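Local coordinates for protein N-acetyltransferase (Escherichia coli, PDB 6GTQ) that probably transfers an acetyl group from acetyl-coenzyme A to an amino group of its substrate, as a member of the GNAT family of N-acetyltransferases, at residues Arg48-Cys53 with Val115-Asn120; Thr8-Ile11 with Asp17-Leu20. The protein carries 1 engineered substitution. One frame throughout, in Å; residues are numbered along the deposited sequence.

Contact 1 (Arg48-Cys53 with Val115-Asn120)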
ATOM      1  N   ARG A  48      -4.629   8.129  -5.465  1.00 42.25           N
ATOM      2  CA  ARG A  48      -4.463   7.259  -6.629  1.00 41.36           C
ATOM      3  C   ARG A  48      -4.931   5.892  -6.174  1.00 45.40           C
ATOM      4  O   ARG A  48      -4.374   5.336  -5.220  1.00 44.61           O
ATOM      5  CB  ARG A  48      -2.999   7.217  -7.113  1.00 38.94           C
ATOM      6  CG  ARG A  48      -2.415   8.587  -7.419  1.00 43.13           C
ATOM      7  CD  ARG A  48      -2.774   9.116  -8.786  1.00 43.16           C
ATOM      8  NE  ARG A  48      -4.142   9.606  -8.831  1.00 51.82           N
ATOM      9  CZ  ARG A  48      -4.871   9.695  -9.932  1.00 60.76           C
ATOM     10  NH1 ARG A  48      -4.364   9.333 -11.104  1.00 35.76           N
ATOM     11  NH2 ARG A  48      -6.112  10.145  -9.873  1.00 61.57           N
ATOM     12  N   ALA A  49      -6.018   5.404  -6.789  1.00 42.06           N
ATOM     13  CA  ALA A  49      -6.653   4.140  -6.457  1.00 41.72           C
ATOM     14  C   ALA A  49      -6.302   3.048  -7.458  1.00 44.97           C
ATOM     15  O   ALA A  49      -6.410   3.246  -8.676  1.00 44.32           O
ATOM     16  CB  ALA A  49      -8.154   4.327  -6.389  1.00 43.41           C
ATOM     17  N   TYR A  50      -5.885   1.889  -6.924  1.00 40.77           N
ATOM     18  CA  TYR A  50      -5.497   0.710  -7.684  1.00 41.03           C
ATOM     19  C   TYR A  50      -6.452  -0.428  -7.354  1.00 49.89           C
ATOM     20  O   TYR A  50      -6.774  -0.662  -6.183  1.00 50.63           O
ATOM     21  CB  TYR A  50      -4.044   0.343  -7.386  1.00 40.63           C
ATOM     22  CG  TYR A  50      -3.050   1.323  -7.963  1.00 40.83           C
ATOM     23  CD1 TYR A  50      -2.803   2.548  -7.340  1.00 41.42           C
ATOM     24  CD2 TYR A  50      -2.325   1.016  -9.111  1.00 41.79           C
ATOM     25  CE1 TYR A  50      -1.895   3.461  -7.872  1.00 40.94           C
ATOM     26  CE2 TYR A  50      -1.403   1.916  -9.645  1.00 42.31           C
ATOM     27  CZ  TYR A  50      -1.204   3.143  -9.030  1.00 45.58           C
ATOM     28  OH  TYR A  50      -0.305   4.032  -9.559  1.00 41.85           O
ATOM     29  N   ILE A  51      -6.931  -1.109  -8.396  1.00 48.82           N
ATOM     30  CA  ILE A  51      -7.949  -2.142  -8.278  1.00 50.99           C
ATOM     31  C   ILE A  51      -7.460  -3.531  -8.710  1.00 54.19           C
ATOM     32  O   ILE A  51      -6.747  -3.664  -9.699  1.00 53.12           O
ATOM     33  CB  ILE A  51      -9.210  -1.627  -9.073  1.00 55.46           C
ATOM     34  CG1 ILE A  51     -10.276  -1.015  -8.139  1.00 56.63           C
ATOM     35  CG2 ILE A  51      -9.840  -2.650 -10.015  1.00 58.85           C
ATOM     36  CD1 ILE A  51      -9.935   0.352  -7.531  1.00 63.05           C
ATOM     37  N   LEU A  52      -7.834  -4.552  -7.924  1.00 52.25           N
ATOM     38  CA  LEU A  52      -7.613  -5.973  -8.192  1.00 53.31           C
ATOM     39  C   LEU A  52      -8.962  -6.449  -8.742  1.00 60.96           C
ATOM     40  O   LEU A  52      -9.952  -6.419  -8.016  1.00 60.27           O
ATOM     41  CB  LEU A  52      -7.242  -6.735  -6.901  1.00 53.38           C
ATOM     42  CG  LEU A  52      -7.125  -8.269  -6.999  1.00 59.15           C
ATOM     43  CD1 LEU A  52      -5.919  -8.693  -7.820  1.00 59.27           C
ATOM     44  CD2 LEU A  52      -7.102  -8.903  -5.628  1.00 59.32           C
ATOM     45  N   CYS A  53      -9.025  -6.783 -10.036  1.00 62.38           N
ATOM     46  CA  CYS A  53     -10.281  -7.199 -10.662  1.00 66.38           C
ATOM     47  C   CYS A  53     -10.129  -8.431 -11.549  1.00 73.50           C
ATOM     48  O   CYS A  53      -9.011  -8.867 -11.817  1.00 72.15           O
ATOM     49  CB  CYS A  53     -10.964  -6.043 -11.396  1.00 67.07           C
ATOM     50  SG  CYS A  53      -9.929  -5.225 -12.633  1.00 70.76           S
ATOM     51  N   VAL A 115       0.479  -5.112  -1.958  1.00 49.08           N
ATOM     52  CA  VAL A 115       1.535  -4.314  -1.314  1.00 47.28           C
ATOM     53  C   VAL A 115       2.791  -4.316  -2.225  1.00 49.06           C
ATOM     54  O   VAL A 115       3.390  -3.269  -2.432  1.00 46.91           O
ATOM     55  CB  VAL A 115       1.842  -4.796   0.133  1.00 51.58           C
ATOM     56  CG1 VAL A 115       3.008  -4.023   0.748  1.00 50.09           C
ATOM     57  CG2 VAL A 115       0.608  -4.682   1.020  1.00 51.97           C
ATOM     58  N   ALA A 116       3.132  -5.479  -2.815  1.00 47.21           N
ATOM     59  CA  ALA A 116       4.266  -5.625  -3.736  1.00 47.72           C
ATOM     60  C   ALA A 116       4.053  -4.790  -5.018  1.00 51.51           C
ATOM     61  O   ALA A 116       5.014  -4.232  -5.555  1.00 51.48           O
ATOM     62  CB  ALA A 116       4.505  -7.096  -4.068  1.00 50.23           C
ATOM     63  N   HIS A 117       2.791  -4.675  -5.469  1.00 47.77           N
ATOM     64  CA  HIS A 117       2.400  -3.859  -6.616  1.00 46.44           C
ATOM     65  C   HIS A 117       2.613  -2.384  -6.247  1.00 48.05           C
ATOM     66  O   HIS A 117       3.302  -1.656  -6.974  1.00 47.52           O
ATOM     67  CB  HIS A 117       0.943  -4.133  -7.005  1.00 47.15           C
ATOM     68  CG  HIS A 117       0.541  -3.467  -8.284  1.00 50.42           C
ATOM     69  ND1 HIS A 117       0.087  -2.165  -8.306  1.00 50.86           N
ATOM     70  CD2 HIS A 117       0.551  -3.942  -9.550  1.00 53.30           C
ATOM     71  CE1 HIS A 117      -0.170  -1.892  -9.572  1.00 50.39           C
ATOM     72  NE2 HIS A 117       0.087  -2.931 -10.356  1.00 52.11           N
ATOM     73  N   ALA A 118       2.081  -1.983  -5.080  1.00 43.90           N
ATOM     74  CA  ALA A 118       2.219  -0.648  -4.491  1.00 42.93           C
ATOM     75  C   ALA A 118       3.686  -0.250  -4.393  1.00 47.95           C
ATOM     76  O   ALA A 118       4.056   0.824  -4.877  1.00 49.63           O
ATOM     77  CB  ALA A 118       1.572  -0.611  -3.113  1.00 43.48           C
ATOM     78  N   MET A 119       4.531  -1.145  -3.837  1.00 42.40           N
ATOM     79  CA  MET A 119       5.971  -0.947  -3.686  1.00 41.02           C
ATOM     80  C   MET A 119       6.657  -0.718  -5.018  1.00 45.03           C
ATOM     81  O   MET A 119       7.543   0.129  -5.094  1.00 45.58           O
ATOM     82  CB  MET A 119       6.601  -2.144  -2.974  1.00 44.04           C
ATOM     83  CG  MET A 119       6.355  -2.156  -1.498  1.00 46.61           C
ATOM     84  SD  MET A 119       7.144  -3.609  -0.835  1.00 51.66           S
ATOM     85  CE  MET A 119       6.711  -3.448   0.844  1.00 47.87           C
ATOM     86  N   ASN A 120       6.237  -1.441  -6.069  1.00 41.66           N
ATOM     87  CA  ASN A 120       6.789  -1.304  -7.418  1.00 42.88           C
ATOM     88  C   ASN A 120       6.422   0.058  -8.048  1.00 47.81           C
ATOM     89  O   ASN A 120       7.233   0.630  -8.776  1.00 48.02           O
ATOM     90  CB  ASN A 120       6.365  -2.485  -8.313  1.00 43.97           C
ATOM     91  CG  ASN A 120       7.021  -2.468  -9.671  1.00 60.10           C
ATOM     92  OD1 ASN A 120       8.213  -2.747  -9.813  1.00 55.82           O
ATOM     93  ND2 ASN A 120       6.265  -2.114 -10.698  1.00 52.20           N
TER
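Y50 and H117 meet ring to ring where strand 48-53 passes helix 110-129. The helix packs on one face of the mixed sheet, as in the alpha/beta GNAT fold. Ahead of Y50 the strand is held by its backbone: R48 bonds to L67 of the next strand, 61-74, and A49 to L12. At Y50 the side chain leaves the strand toward the helix. Its CG stands beside the backbone N and anti to the carbonyl carbon (chi1 -70°), which brings CD2 and CE2 to the imidazole. H117 reaches back from the helix with CG anti to its backbone N (chi1 -172°), and the two side chains cross at roughly a right angle.

The closest approach is Y50 CD2 to H117 CE1, 3.6 Å. Y50 CD2 lies near the imidazole plane, at the edge of that ring, whereas H117 CE1 comes to the phenol ring obliquely. The two form an oblique aromatic pair, with centroids 5.7 Å apart and planes inclined by 61°. Past Y50, L52 carries the contact of strand and helix further, its side chain meeting W110 and L114, in an earlier part of the same helix.

Y65 of strand 61-74 is the third member of the group: its hydroxyl is hydrogen-bonded to H117 ND1, and its ring meets that of Y50 with the planes almost parallel. An apolar side chain of the other protein chain in the assembly also packs on H117. Only 67 Å² is buried between the two segments, both sides summed, and the closest contact is made by carbon atoms through van der Waals packing. The bond from Y65 probably restrains the turn of the imidazole, while Y50 adds apolar contact.

Contact 2 (Thr8-Ile11 with Asp17-Leu20)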
ATOM      1  N   THR A   8      -6.278  -9.288 -12.464  1.00 71.19           N
ATOM      2  CA  THR A   8      -5.269  -8.272 -12.828  1.00 68.15           C
ATOM      3  C   THR A   8      -5.254  -7.107 -11.828  1.00 66.05           C
ATOM      4  O   THR A   8      -6.276  -6.825 -11.203  1.00 63.76           O
ATOM      5  CB  THR A   8      -5.469  -7.706 -14.252  1.00 77.98           C
ATOM      6  OG1 THR A   8      -6.775  -7.151 -14.379  1.00 80.88           O
ATOM      7  CG2 THR A   8      -5.198  -8.721 -15.350  1.00 81.22           C
ATOM      8  N   ILE A   9      -4.091  -6.427 -11.684  1.00 60.36           N
ATOM      9  CA  ILE A   9      -3.946  -5.222 -10.852  1.00 56.99           C
ATOM     10  C   ILE A   9      -3.684  -4.055 -11.792  1.00 59.73           C
ATOM     11  O   ILE A   9      -2.725  -4.079 -12.566  1.00 60.22           O
ATOM     12  CB  ILE A   9      -2.889  -5.280  -9.714  1.00 58.70           C
ATOM     13  CG1 ILE A   9      -2.985  -6.579  -8.894  1.00 60.00           C
ATOM     14  CG2 ILE A   9      -3.022  -4.039  -8.812  1.00 57.01           C
ATOM     15  CD1 ILE A   9      -1.687  -6.985  -8.183  1.00 62.96           C
ATOM     16  N   GLU A  10      -4.556  -3.051 -11.744  1.00 54.48           N
ATOM     17  CA  GLU A  10      -4.458  -1.868 -12.584  1.00 53.06           C
ATOM     18  C   GLU A  10      -4.929  -0.632 -11.833  1.00 54.11           C
ATOM     19  O   GLU A  10      -5.736  -0.741 -10.915  1.00 53.77           O
ATOM     20  CB  GLU A  10      -5.260  -2.058 -13.894  1.00 55.96           C
ATOM     21  CG  GLU A  10      -6.753  -2.305 -13.698  1.00 68.63           C
ATOM     22  CD  GLU A  10      -7.622  -2.368 -14.939  1.00 94.44           C
ATOM     23  OE1 GLU A  10      -8.671  -1.683 -14.963  1.00 88.70           O
ATOM     24  OE2 GLU A  10      -7.268  -3.118 -15.879  1.00 94.81           O
ATOM     25  N   ILE A  11      -4.436   0.544 -12.234  1.00 49.47           N
ATOM     26  CA  ILE A  11      -4.879   1.824 -11.683  1.00 47.94           C
ATOM     27  C   ILE A  11      -6.302   2.058 -12.207  1.00 53.84           C
ATOM     28  O   ILE A  11      -6.606   1.652 -13.333  1.00 54.95           O
ATOM     29  CB  ILE A  11      -3.892   2.991 -12.016  1.00 49.99           C
ATOM     30  CG1 ILE A  11      -4.300   4.293 -11.285  1.00 49.54           C
ATOM     31  CG2 ILE A  11      -3.675   3.210 -13.545  1.00 50.72           C
ATOM     32  CD1 ILE A  11      -3.225   5.274 -11.096  1.00 53.54           C
ATOM     33  N   ASP A  17     -16.316   1.642 -16.236  1.00 58.06           N
ATOM     34  CA  ASP A  17     -17.319   1.242 -15.241  1.00 57.73           C
ATOM     35  C   ASP A  17     -16.877  -0.034 -14.513  1.00 60.99           C
ATOM     36  O   ASP A  17     -16.346  -0.961 -15.135  1.00 61.11           O
ATOM     37  CB  ASP A  17     -18.711   1.064 -15.873  1.00 61.03           C
ATOM     38  CG  ASP A  17     -19.389   2.348 -16.316  1.00 70.16           C
ATOM     39  OD1 ASP A  17     -19.137   3.402 -15.696  1.00 69.02           O
ATOM     40  OD2 ASP A  17     -20.196   2.292 -17.268  1.00 81.54           O
ATOM     41  N   TYR A  18     -17.097  -0.067 -13.189  1.00 56.79           N
ATOM     42  CA  TYR A  18     -16.690  -1.157 -12.305  1.00 56.12           C
ATOM     43  C   TYR A  18     -17.843  -1.777 -11.518  1.00 63.07           C
ATOM     44  O   TYR A  18     -18.777  -1.068 -11.135  1.00 63.03           O
ATOM     45  CB  TYR A  18     -15.626  -0.634 -11.334  1.00 54.98           C
ATOM     46  CG  TYR A  18     -14.304  -0.316 -11.995  1.00 55.07           C
ATOM     47  CD1 TYR A  18     -14.053   0.945 -12.532  1.00 55.37           C
ATOM     48  CD2 TYR A  18     -13.295  -1.274 -12.078  1.00 56.07           C
ATOM     49  CE1 TYR A  18     -12.836   1.241 -13.149  1.00 54.85           C
ATOM     50  CE2 TYR A  18     -12.070  -0.986 -12.681  1.00 56.31           C
ATOM     51  CZ  TYR A  18     -11.848   0.270 -13.220  1.00 62.83           C
ATOM     52  OH  TYR A  18     -10.641   0.542 -13.816  1.00 66.68           O
ATOM     53  N   ASP A  19     -17.773  -3.104 -11.268  1.00 61.70           N
ATOM     54  CA  ASP A  19     -18.767  -3.805 -10.458  1.00 63.58           C
ATOM     55  C   ASP A  19     -18.232  -3.821  -9.026  1.00 66.53           C
ATOM     56  O   ASP A  19     -17.325  -4.588  -8.696  1.00 65.82           O
ATOM     57  CB  ASP A  19     -19.090  -5.203 -11.004  1.00 67.82           C
ATOM     58  CG  ASP A  19     -20.327  -5.808 -10.372  1.00 84.31           C
ATOM     59  OD1 ASP A  19     -21.415  -5.181 -10.466  1.00 88.11           O
ATOM     60  OD2 ASP A  19     -20.217  -6.905  -9.787  1.00 89.85           O
ATOM     61  N   LEU A  20     -18.742  -2.908  -8.195  1.00 62.72           N
ATOM     62  CA  LEU A  20     -18.295  -2.787  -6.801  1.00 61.70           C
ATOM     63  C   LEU A  20     -19.301  -3.130  -5.689  1.00 67.84           C
ATOM     64  O   LEU A  20     -18.905  -3.589  -4.619  1.00 67.72           O
ATOM     65  CB  LEU A  20     -17.753  -1.374  -6.553  1.00 59.93           C
ATOM     66  CG  LEU A  20     -16.492  -0.933  -7.301  1.00 61.92           C
ATOM     67  CD1 LEU A  20     -16.415  -1.578  -8.676  1.00 61.83           C
ATOM     68  CD2 LEU A  20     -16.458   0.581  -7.421  1.00 61.69           C
TER
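The hydroxyl of Y18 reaches the carboxylate of E10 and gives a hydrogen bond to it, OH to OE1, of 3.2 Å. The two side chains come from opposite directions between strand 8-11 and the loop that follows it. E10 CG sits between the backbone N and the carbonyl carbon (chi1 60°), and from there the chain runs out extended to its acid group. Y18 OH meets OE1 nearly along the C-O axis, while OE1 itself lies near the plane of the phenol ring, at its edge; carboxylate and ring planes are 86° apart.

The firmer side is around Y18. Its side chain packs on I51 of the adjoining strand 48-53 and on V61 of the strand beyond, and its hydroxyl is also hydrogen-bonded to T13 N. Toward solvent the side chains of D17 and D19, which flank Y18, are exposed, although the D19 backbone bonds to R59 and V61. E10 OE2 makes a long, weak ion pair with R59. Just 74 Å² is buried in all, both sides summed. The phenol oxygen is gripped by two bonds, accepting from T13 N and donating to E10 OE1, an arrangement that probably helps to fix the loop against the edge strand.

Overall arrangement
Along the chain the contacts come in series: contact 2 closes at residue 20, before contact 1 opens at residue 48. Their centres lie 11 Å apart, and they meet in the mixed sheet, where the outermost strand 8-11 runs antiparallel to strand 48-53. Probable hydrogen bonds from I51 N to E10 O and from T8 N to C53 O, each 2.8 Å, join the two strands. Contact 1 links the second strand to helix 110-129, which belongs to the GNAT acetyltransferase portion of the chain. Contact 2 holds the loop 17-20 on the edge strand, whose I9 in turn touches L114 and H117 of that helix.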